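Local coordinates for Cel44C (Paenibacillus polymyxa, PDB 2YIH), which hydrolyses internal beta-1,4-glucosidic bonds of xyloglucan and probably of cellulose-type glucans, this chain being the glycoside hydrolase family 44 part of a longer protein, at residues W285-M290 and I294-E299; K307-A312 and G370-D375. The protein carries 8 engineered substitutions. All blocks are in the same frame, centred on the assembly; numbering follows the deposited sequence.

Contact 1 of 2, residues W285-M290 and I294-E299. With BGC (beta-D-glucopyranose), chain B.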
loop_
_atom_site.group_PDB
_atom_site.type_symbol
_atom_site.label_atom_id
_atom_site.label_comp_id
_atom_site.label_asym_id
_atom_site.label_seq_id
_atom_site.Cartn_x
_atom_site.Cartn_y
_atom_site.Cartn_z
ATOM N N TRP A 285 -1.994 -5.244 5.034
ATOM C CA TRP A 285 -2.717 -6.493 4.775
ATOM C C TRP A 285 -1.770 -7.559 4.229
ATOM O O TRP A 285 -1.394 -7.534 3.046
ATOM C CB TRP A 285 -3.850 -6.215 3.788
ATOM C CG TRP A 285 -4.665 -7.435 3.431
ATOM C CD1 TRP A 285 -4.653 -8.099 2.245
ATOM C CD2 TRP A 285 -5.694 -8.047 4.225
ATOM N NE1 TRP A 285 -5.581 -9.132 2.266
ATOM C CE2 TRP A 285 -6.232 -9.119 3.468
ATOM C CE3 TRP A 285 -6.202 -7.809 5.514
ATOM C CZ2 TRP A 285 -7.300 -9.919 3.940
ATOM C CZ3 TRP A 285 -7.268 -8.630 5.989
ATOM C CH2 TRP A 285 -7.767 -9.678 5.218
ATOM N N TYR A 286 -1.349 -8.473 5.107
ATOM C CA TYR A 286 -0.592 -9.629 4.675
ATOM C C TYR A 286 -1.529 -10.818 4.794
ATOM O O TYR A 286 -1.942 -11.184 5.912
ATOM C CB TYR A 286 0.640 -9.804 5.562
ATOM C CG TYR A 286 1.563 -8.617 5.495
ATOM C CD1 TYR A 286 2.326 -8.374 4.354
ATOM C CD2 TYR A 286 1.606 -7.686 6.535
ATOM C CE1 TYR A 286 3.188 -7.296 4.299
ATOM C CE2 TYR A 286 2.470 -6.593 6.473
ATOM C CZ TYR A 286 3.243 -6.425 5.331
ATOM O OH TYR A 286 4.107 -5.377 5.244
ATOM N N PRO A 287 -1.928 -11.392 3.652
ATOM C CA PRO A 287 -2.901 -12.496 3.685
ATOM C C PRO A 287 -2.501 -13.582 4.682
ATOM O O PRO A 287 -1.308 -13.948 4.765
ATOM C CB PRO A 287 -2.881 -13.023 2.234
ATOM C CG PRO A 287 -2.592 -11.773 1.400
ATOM C CD PRO A 287 -1.626 -10.932 2.278
ATOM N N GLU A 288 -3.473 -14.039 5.479
ATOM C CA GLU A 288 -3.307 -15.228 6.307
ATOM C C GLU A 288 -3.717 -16.489 5.555
ATOM O O GLU A 288 -3.631 -17.590 6.111
ATOM C CB GLU A 288 -4.123 -15.107 7.601
ATOM C CG GLU A 288 -3.630 -13.986 8.528
ATOM C CD GLU A 288 -2.493 -14.418 9.457
ATOM O OE1 GLU A 288 -1.898 -15.496 9.245
ATOM O OE2 GLU A 288 -2.205 -13.684 10.423
ATOM N N ALA A 289 -4.237 -16.319 4.347
ATOM C CA ALA A 289 -4.593 -17.439 3.462
ATOM C C ALA A 289 -3.533 -18.529 3.408
ATOM O O ALA A 289 -2.318 -18.253 3.226
ATOM C CB ALA A 289 -4.931 -16.929 2.068
ATOM N N MET A 290 -4.002 -19.761 3.593
ATOM C CA MET A 290 -3.167 -20.964 3.588
ATOM C C MET A 290 -3.465 -21.865 2.385
ATOM O O MET A 290 -4.610 -21.959 1.940
ATOM C CB MET A 290 -3.443 -21.784 4.852
ATOM C CG MET A 290 -3.343 -20.993 6.117
ATOM S SD MET A 290 -1.646 -20.890 6.684
ATOM C CE MET A 290 -1.739 -21.979 8.104
ATOM N N ILE A 294 0.695 -24.105 4.181
ATOM C CA ILE A 294 1.670 -23.016 4.172
ATOM C C ILE A 294 0.968 -21.673 3.995
ATOM O O ILE A 294 0.085 -21.538 3.137
ATOM C CB ILE A 294 2.709 -23.228 3.034
ATOM C CG1 ILE A 294 3.556 -24.489 3.323
ATOM C CG2 ILE A 294 3.611 -21.996 2.865
ATOM C CD1 ILE A 294 4.568 -24.773 2.257
ATOM N N ARG A 295 1.358 -20.677 4.791
ATOM C CA ARG A 295 0.781 -19.330 4.615
ATOM C C ARG A 295 1.369 -18.695 3.357
ATOM O O ARG A 295 2.579 -18.714 3.194
ATOM C CB ARG A 295 1.104 -18.457 5.845
ATOM C CG ARG A 295 0.421 -17.096 5.830
ATOM C CD ARG A 295 0.959 -16.201 6.948
ATOM N NE ARG A 295 0.365 -14.877 6.892
ATOM C CZ ARG A 295 0.516 -13.947 7.826
ATOM N NH1 ARG A 295 1.203 -14.217 8.934
ATOM N NH2 ARG A 295 -0.104 -12.781 7.700
ATOM N N ILE A 296 0.544 -18.123 2.470
ATOM C CA ILE A 296 1.086 -17.690 1.173
ATOM C C ILE A 296 2.198 -16.655 1.251
ATOM O O ILE A 296 3.001 -16.510 0.311
ATOM C CB ILE A 296 -0.008 -17.231 0.190
ATOM C CG1 ILE A 296 -0.709 -15.967 0.690
ATOM C CG2 ILE A 296 -1.015 -18.370 -0.028
ATOM C CD1 ILE A 296 -1.657 -15.366 -0.373
ATOM N N THR A 297 2.232 -15.892 2.339
ATOM C CA THR A 297 3.229 -14.842 2.464
ATOM C C THR A 297 4.564 -15.373 2.998
ATOM O O THR A 297 5.550 -14.635 3.007
ATOM C CB THR A 297 2.748 -13.740 3.416
ATOM O OG1 THR A 297 2.257 -14.367 4.611
ATOM C CG2 THR A 297 1.622 -12.969 2.781
ATOM N N ASN A 298 4.594 -16.628 3.435
ATOM C CA ASN A 298 5.794 -17.169 4.118
ATOM C C ASN A 298 6.845 -17.720 3.137
ATOM O O ASN A 298 8.055 -17.478 3.287
ATOM C CB ASN A 298 5.410 -18.240 5.155
ATOM C CG ASN A 298 4.891 -17.635 6.450
ATOM O OD1 ASN A 298 4.236 -18.310 7.255
ATOM N ND2 ASN A 298 5.168 -16.370 6.657
ATOM N N GLU A 299 6.383 -18.446 2.123
ATOM C CA GLU A 299 7.266 -19.042 1.133
ATOM C C GLU A 299 6.414 -19.457 -0.073
ATOM O O GLU A 299 5.186 -19.504 0.020
ATOM C CB GLU A 299 7.990 -20.266 1.727
ATOM C CG GLU A 299 7.014 -21.306 2.339
ATOM C CD GLU A 299 7.735 -22.509 2.972
ATOM O OE1 GLU A 299 8.434 -23.223 2.229
ATOM O OE2 GLU A 299 7.548 -22.771 4.188
HETATM C C2 BGC B . 0.575 -12.343 12.284
HETATM C C3 BGC B . 2.037 -11.960 12.081
HETATM C C4 BGC B . 2.419 -10.748 12.964
HETATM C C5 BGC B . 2.023 -11.124 14.394
HETATM C C6 BGC B . 2.351 -10.072 15.448
HETATM C C1 BGC B . 0.252 -12.566 13.746
HETATM O O2 BGC B . 0.229 -13.548 11.584
HETATM O O3 BGC B . 2.183 -11.590 10.715
HETATM O O4 BGC B . 3.817 -10.393 12.801
HETATM O O5 BGC B . 0.611 -11.389 14.487
HETATM O O6 BGC B . 2.068 -10.624 16.734
#

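Contact 2 of 2, residues K307-A312 and G370-D375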
loop_
_atom_site.group_PDB
_atom_site.type_symbol
_atom_site.label_atom_id
_atom_site.label_comp_id
_atom_site.label_asym_id
_atom_site.label_seq_id
_atom_site.Cartn_x
_atom_site.Cartn_y
_atom_site.Cartn_z
ATOM N N LYS A 307 -1.901 -22.396 -5.740
ATOM C CA LYS A 307 -3.309 -22.196 -6.059
ATOM C C LYS A 307 -3.979 -21.231 -5.071
ATOM O O LYS A 307 -4.784 -20.361 -5.461
ATOM C CB LYS A 307 -4.038 -23.545 -6.091
ATOM C CG LYS A 307 -3.636 -24.392 -7.311
ATOM C CD LYS A 307 -4.323 -25.763 -7.192
ATOM C CE LYS A 307 -3.855 -26.749 -8.243
ATOM N NZ LYS A 307 -4.620 -28.016 -8.023
ATOM N N ALA A 308 -3.679 -21.397 -3.776
ATOM C CA ALA A 308 -4.310 -20.560 -2.760
ATOM C C ALA A 308 -3.832 -19.123 -2.923
ATOM O O ALA A 308 -4.613 -18.192 -2.740
ATOM C CB ALA A 308 -4.024 -21.083 -1.357
ATOM N N ARG A 309 -2.576 -18.945 -3.344
ATOM C CA ARG A 309 -2.039 -17.585 -3.538
ATOM C C ARG A 309 -2.834 -16.888 -4.636
ATOM O O ARG A 309 -3.209 -15.719 -4.497
ATOM C CB ARG A 309 -0.545 -17.644 -3.924
ATOM C CG ARG A 309 0.103 -16.279 -4.258
ATOM C CD ARG A 309 1.646 -16.389 -4.370
ATOM N NE ARG A 309 2.238 -16.881 -3.120
ATOM C CZ ARG A 309 2.765 -18.100 -2.911
ATOM N NH1 ARG A 309 2.887 -18.997 -3.909
ATOM N NH2 ARG A 309 3.178 -18.426 -1.682
ATOM N N MET A 310 -3.153 -17.607 -5.715
ATOM C CA MET A 310 -3.882 -16.949 -6.813
ATOM C C MET A 310 -5.368 -16.690 -6.535
ATOM O O MET A 310 -5.961 -15.807 -7.177
ATOM C CB MET A 310 -3.732 -17.751 -8.114
ATOM C CG MET A 310 -2.250 -17.808 -8.561
ATOM S SD MET A 310 -2.010 -18.663 -10.151
ATOM C CE MET A 310 -2.141 -20.337 -9.549
ATOM N N GLN A 311 -5.969 -17.474 -5.627
ATOM C CA GLN A 311 -7.363 -17.272 -5.218
ATOM C C GLN A 311 -7.478 -16.217 -4.127
ATOM O O GLN A 311 -8.491 -15.542 -4.046
ATOM C CB GLN A 311 -7.989 -18.574 -4.694
ATOM C CG GLN A 311 -8.111 -19.674 -5.775
ATOM C CD GLN A 311 -8.851 -19.186 -7.042
ATOM O OE1 GLN A 311 -9.864 -18.449 -6.975
ATOM N NE2 GLN A 311 -8.346 -19.586 -8.188
ATOM N N ALA A 312 -6.433 -16.065 -3.318
ATOM C CA ALA A 312 -6.482 -15.144 -2.165
ATOM C C ALA A 312 -6.959 -13.698 -2.444
ATOM O O ALA A 312 -7.587 -13.075 -1.567
ATOM C CB ALA A 312 -5.112 -15.129 -1.440
ATOM N N GLY A 370 2.986 -13.451 -9.486
ATOM C CA GLY A 370 2.709 -12.502 -10.567
ATOM C C GLY A 370 1.213 -12.437 -10.869
ATOM O O GLY A 370 0.629 -11.363 -11.024
ATOM N N ILE A 371 0.604 -13.605 -10.992
ATOM C CA ILE A 371 -0.819 -13.627 -11.290
ATOM C C ILE A 371 -1.658 -13.084 -10.132
ATOM O O ILE A 371 -2.610 -12.304 -10.351
ATOM C CB ILE A 371 -1.278 -15.017 -11.740
ATOM C CG1 ILE A 371 -0.631 -15.349 -13.077
ATOM C CG2 ILE A 371 -2.820 -15.075 -11.862
ATOM C CD1 ILE A 371 -0.954 -16.724 -13.559
ATOM N N ALA A 372 -1.305 -13.424 -8.905
ATOM C CA ALA A 372 -2.013 -12.837 -7.756
ATOM C C ALA A 372 -1.987 -11.308 -7.829
ATOM O O ALA A 372 -3.031 -10.665 -7.695
ATOM C CB ALA A 372 -1.422 -13.334 -6.426
ATOM N N MET A 373 -0.821 -10.729 -8.136
ATOM C CA MET A 373 -0.689 -9.287 -8.156
ATOM C C MET A 373 -1.360 -8.660 -9.348
ATOM O O MET A 373 -1.859 -7.541 -9.259
ATOM C CB MET A 373 0.786 -8.872 -8.116
ATOM C CG MET A 373 1.374 -8.957 -6.735
ATOM S SD MET A 373 0.615 -7.766 -5.594
ATOM C CE MET A 373 1.359 -6.187 -6.032
ATOM N N THR A 374 -1.383 -9.345 -10.483
ATOM C CA THR A 374 -2.089 -8.836 -11.625
ATOM C C THR A 374 -3.589 -8.745 -11.305
ATOM O O THR A 374 -4.282 -7.845 -11.771
ATOM C CB THR A 374 -1.788 -9.718 -12.832
ATOM O OG1 THR A 374 -0.358 -9.805 -12.990
ATOM C CG2 THR A 374 -2.415 -9.147 -14.062
ATOM N N ASP A 375 -4.068 -9.670 -10.477
ATOM C CA ASP A 375 -5.482 -9.617 -10.094
ATOM C C ASP A 375 -5.669 -8.469 -9.052
ATOM O O ASP A 375 -6.560 -7.637 -9.171
ATOM C CB ASP A 375 -5.956 -10.974 -9.534
ATOM C CG ASP A 375 -7.482 -11.109 -9.524
ATOM O OD1 ASP A 375 -8.162 -10.227 -10.064
ATOM O OD2 ASP A 375 -7.985 -12.091 -8.929
HETATM O O HOH W 1 -8.115 -14.577 -7.804
#

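Contact 1 of 2, residues W285-M290 and I294-E299
Arg295 reaches from strand 294-295 of a short two-stranded hairpin back to Tyr286, Pro287 and Glu288, in the loop between barrel strand 280-285 and that hairpin, in a polar, partly buried contact beside the bound glucan. Its CG is anti to the backbone N (chi1 -174°) and the chain stays extended as far as NE, which carries the guanidinium along the 285-290 segment. Arg295 NE gives a nearly straight bond to Pro287 O (2.9 Å, 170°), while its NH2 binds Tyr286 O at 3.0 Å; both carbonyl oxygens lie in the guanidinium plane. Over one face lies the Glu288 carboxylate, stacked with its plane 14° from that of the guanidinium. Glu288 OE1 is 3.3 Å from Arg295 NE, a salt bridge of charges alone. The loop belongs to the rim of the (beta/alpha)8 barrel where such enzymes bind substrate. Here Glu288 OE2 accepts a 2.7 Å hydrogen bond from O2 of a beta-D-glucopyranose and another from Trp326, while Arg295 NH1 bonds weakly to O2 and O3 of that sugar. An alanine here would probably leave the Tyr286 and Pro287 carbonyls without these donors and the Glu288 carboxylate without its stacked positive charge. Behind the polar cluster, Ile296 N donates to Ala289 O (3.0 Å), next to the antiparallel, non-hydrogen-bonded pair Met290-Arg295. Pro287 and Ile296 cross at about a right angle, Pro287 CB 3.7 Å from Ile296 CD1.

Contact 2 of 2, residues K307-A312 and G370-D375
Ala372 and Ile371 of helix 367-382 pack against Arg309 and Met310 of helix 303-311, the two segments running almost parallel at 10°, with axes 8.4 Å apart. The apolar part is small and wholly buried. Ala372 points its methyl at the neighbouring helix, and Ala372 CB lies 3.6 Å from Arg309 O and 4.0 Å from Arg309 CG; so short a side chain lets the backbones come near, with the CA atoms of Met310 and Ala372 only 4.6 Å apart. Met310 contributes its sulfur. With CG anti to the carbonyl carbon and a bend at chi3 (-78°), Met310 SD comes obliquely to Ile371, 4.0 Å from Ile371 CB, and a flexible thioether suits the uneven surface of a beta-branched neighbour.

Between the two segments a single water makes the polar link, donating to Met310 O (2.6 Å) and to Asp375 OD2 (2.7 Å). Asp375 points toward the other helix, but its carboxylate stops short of that backbone, and the water spans the gap. Asp375 OD1 is held by His436 NE2 of the nine-stranded sheet, whose strand 446-453 also touches Ile371. Beyond Ala372, the Arg309 guanidinium goes on to Ile296 O, Tyr361 O, Val300 O and Ser368 OG, the last tying it directly to helix 367-382. That helix follows barrel strand 353-359, so the contact joins a barrel helix to the excursion before that strand, beside the beta domain. The chemistry implies close packing, with which the small Ala372 is consistent, and a water joining Met310 O to a carboxylate that His436 also holds.

The two contacts lie in series along the chain, their centres about 11 Å apart: strand 294-295 of contact 1 is followed by helix 303-311 of contact 2. Contact 1 is partly buried and faces the glucan, and charge, backbone carbonyls and sugar hydroxyls govern it. Contact 2 is fully buried against the beta domain and depends on aliphatic and thioether packing with one bridging water. They share no residue, but they touch: Arg309 NH2 probably hydrogen-bonds Ile296 O at 2.8 Å, and Ile296 CD1 packs 3.6 Å from Ala312 CB. Arg295 thus holds carbonyls and Glu288 near the sugar, whereas Arg309 ties helix 303-311 to the turn after strand 294-295.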